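PDB 5X32: D-mannose isomerase from Marinomonas mediterranea, which catalyses the reversible isomerisation of D-mannose to D-fructose and, less efficiently, of D-lyxose to D-xylulose. Local coordinates for residues A[123-126]-A[132-135]. Numbering follows the deposited sequence.
Sequences SNAL and EAEV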
ATOM      1  N   SER A 123      -0.436  13.088  -5.942  1.00 60.30           N
ATOM      2  CA  SER A 123      -0.348  12.591  -7.316  1.00 58.91           C
ATOM      3  C   SER A 123      -1.748  12.386  -7.853  1.00 63.38           C
ATOM      4  O   SER A 123      -2.112  12.926  -8.896  1.00 65.56           O
ATOM      5  CB  SER A 123       0.412  11.265  -7.411  1.00 63.85           C
ATOM      6  OG  SER A 123       1.743  11.379  -6.957  1.00 74.13           O
ATOM      7  N   ASN A 124      -2.566  11.670  -7.095  1.00 58.09           N
ATOM      8  CA  ASN A 124      -3.902  11.385  -7.593  1.00 65.88           C
ATOM      9  C   ASN A 124      -4.741  12.657  -7.794  1.00 67.92           C
ATOM     10  O   ASN A 124      -5.497  12.783  -8.787  1.00 67.48           O
ATOM     11  CB  ASN A 124      -4.590  10.398  -6.659  1.00 59.95           C
ATOM     12  CG  ASN A 124      -4.169   8.974  -6.952  1.00 65.36           C
ATOM     13  OD1 ASN A 124      -4.775   8.301  -7.786  1.00 66.21           O
ATOM     14  ND2 ASN A 124      -3.087   8.522  -6.306  1.00 62.58           N
ATOM     15  N   ALA A 125      -4.584  13.606  -6.871  1.00 65.88           N
ATOM     16  CA  ALA A 125      -5.215  14.915  -7.021  1.00 69.51           C
ATOM     17  C   ALA A 125      -4.830  15.520  -8.366  1.00 67.32           C
ATOM     18  O   ALA A 125      -5.687  15.969  -9.125  1.00 68.48           O
ATOM     19  CB  ALA A 125      -4.819  15.848  -5.886  1.00 68.55           C
ATOM     20  N   LEU A 126      -3.533  15.537  -8.645  1.00 62.85           N
ATOM     21  CA  LEU A 126      -3.042  16.077  -9.899  1.00 66.81           C
ATOM     22  C   LEU A 126      -3.670  15.392 -11.103  1.00 68.23           C
ATOM     23  O   LEU A 126      -4.161  16.078 -12.004  1.00 73.92           O
ATOM     24  CB  LEU A 126      -1.521  15.961  -9.986  1.00 63.88           C
ATOM     25  CG  LEU A 126      -0.937  16.562 -11.263  1.00 67.21           C
ATOM     26  CD1 LEU A 126      -1.119  18.044 -11.240  1.00 69.01           C
ATOM     27  CD2 LEU A 126       0.519  16.205 -11.442  1.00 67.63           C
ATOM     28  N   GLU A 132      -2.649  22.365  -9.144  1.00 72.94           N
ATOM     29  CA  GLU A 132      -1.834  22.800  -8.028  1.00 73.54           C
ATOM     30  C   GLU A 132      -1.050  21.668  -7.361  1.00 77.17           C
ATOM     31  O   GLU A 132      -0.003  21.882  -6.743  1.00 75.21           O
ATOM     32  CB  GLU A 132      -2.733  23.478  -6.999  1.00 70.77           C
ATOM     33  CG  GLU A 132      -1.962  24.337  -6.044  1.00 80.22           C
ATOM     34  CD  GLU A 132      -0.976  25.239  -6.773  1.00 89.24           C
ATOM     35  OE1 GLU A 132      -1.413  26.005  -7.666  1.00 92.59           O
ATOM     36  OE2 GLU A 132       0.238  25.158  -6.473  1.00 83.63           O
ATOM     37  N   ALA A 133      -1.558  20.452  -7.496  1.00 74.46           N
ATOM     38  CA  ALA A 133      -0.967  19.325  -6.808  1.00 69.55           C
ATOM     39  C   ALA A 133       0.496  19.152  -7.206  1.00 72.54           C
ATOM     40  O   ALA A 133       1.317  18.693  -6.403  1.00 71.50           O
ATOM     41  CB  ALA A 133      -1.756  18.060  -7.092  1.00 69.22           C
ATOM     42  N   GLU A 134       0.813  19.515  -8.447  1.00 74.36           N
ATOM     43  CA  GLU A 134       2.171  19.375  -8.954  1.00 72.82           C
ATOM     44  C   GLU A 134       3.131  20.103  -8.032  1.00 69.71           C
ATOM     45  O   GLU A 134       4.204  19.597  -7.714  1.00 67.52           O
ATOM     46  CB  GLU A 134       2.270  19.913 -10.382  1.00 71.60           C
ATOM     47  CG  GLU A 134       3.650  19.767 -10.981  1.00 77.62           C
ATOM     48  CD  GLU A 134       3.616  19.668 -12.490  1.00 85.86           C
ATOM     49  OE1 GLU A 134       2.585  20.076 -13.076  1.00 86.34           O
ATOM     50  OE2 GLU A 134       4.585  19.135 -13.085  1.00 86.43           O
ATOM     51  N   VAL A 135       2.681  21.260  -7.548  1.00 71.06           N
ATOM     52  CA  VAL A 135       3.422  22.048  -6.568  1.00 73.16           C
ATOM     53  C   VAL A 135       3.413  21.384  -5.194  1.00 71.04           C
ATOM     54  O   VAL A 135       4.462  21.291  -4.547  1.00 72.02           O
ATOM     55  CB  VAL A 135       2.858  23.492  -6.432  1.00 74.95           C
ATOM     56  CG1 VAL A 135       3.482  24.204  -5.238  1.00 65.46           C
ATOM     57  CG2 VAL A 135       3.075  24.293  -7.716  1.00 65.47           C
TER
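The methyl of Ala-133 lies over one face of the flat peptide joining Ala-125 to Leu-126, at its nitrogen end and displaced past the nitrogen, away from the carbonyl carbon, with Ala-133 CB 3.5 Å from Leu-126 N. The peptide between Ala-133 and Glu-134 is approached at its nitrogen by Leu-126 CD1, obliquely, neither squarely on a face nor straight on at the N-H edge. The two segments flank the short connection of an antiparallel α-hairpin, in the (α/α)6 barrel expected for the N-acylglucosamine 2-epimerase family: helix 112-127 ends on one side of it and helix 133-147 starts on the other. No hydrogen bond crosses between the segments; they meet by van der Waals packing of apolar carbons on one another and on backbone N atoms.

Alanine suits position 133 because its short side chain lets the backbones come close: the CA atoms of Leu-126 and Ala-133 are 4.9 Å apart. Besides Leu-126 N, its methyl meets Leu-126 CB at 3.6 Å. The equally small Ala-125 sets just a methyl against it, CB to Ala-133 CB 4.0 Å.

Leucine supplies the reach that alanine lacks. Its side chain also touches Ala-189 and Thr-190 of helix 173-190, so it packs against two helices. On the other flank of helix 112-127, Asn-124 turns its amide toward helix 52-69, where OD1 bonds to Gln-64 NE2, while its ND2 returns to Leu-120 O. Glu-134, at the solvent-exposed margin, offers its CB, 4.0 Å from Leu-126 CD1. A chi1 of -178° sets Leu-126 CG anti to the backbone N, and chi2 of 68° then swings CD1, rather than CD2, to 3.7 Å from Glu-134 N.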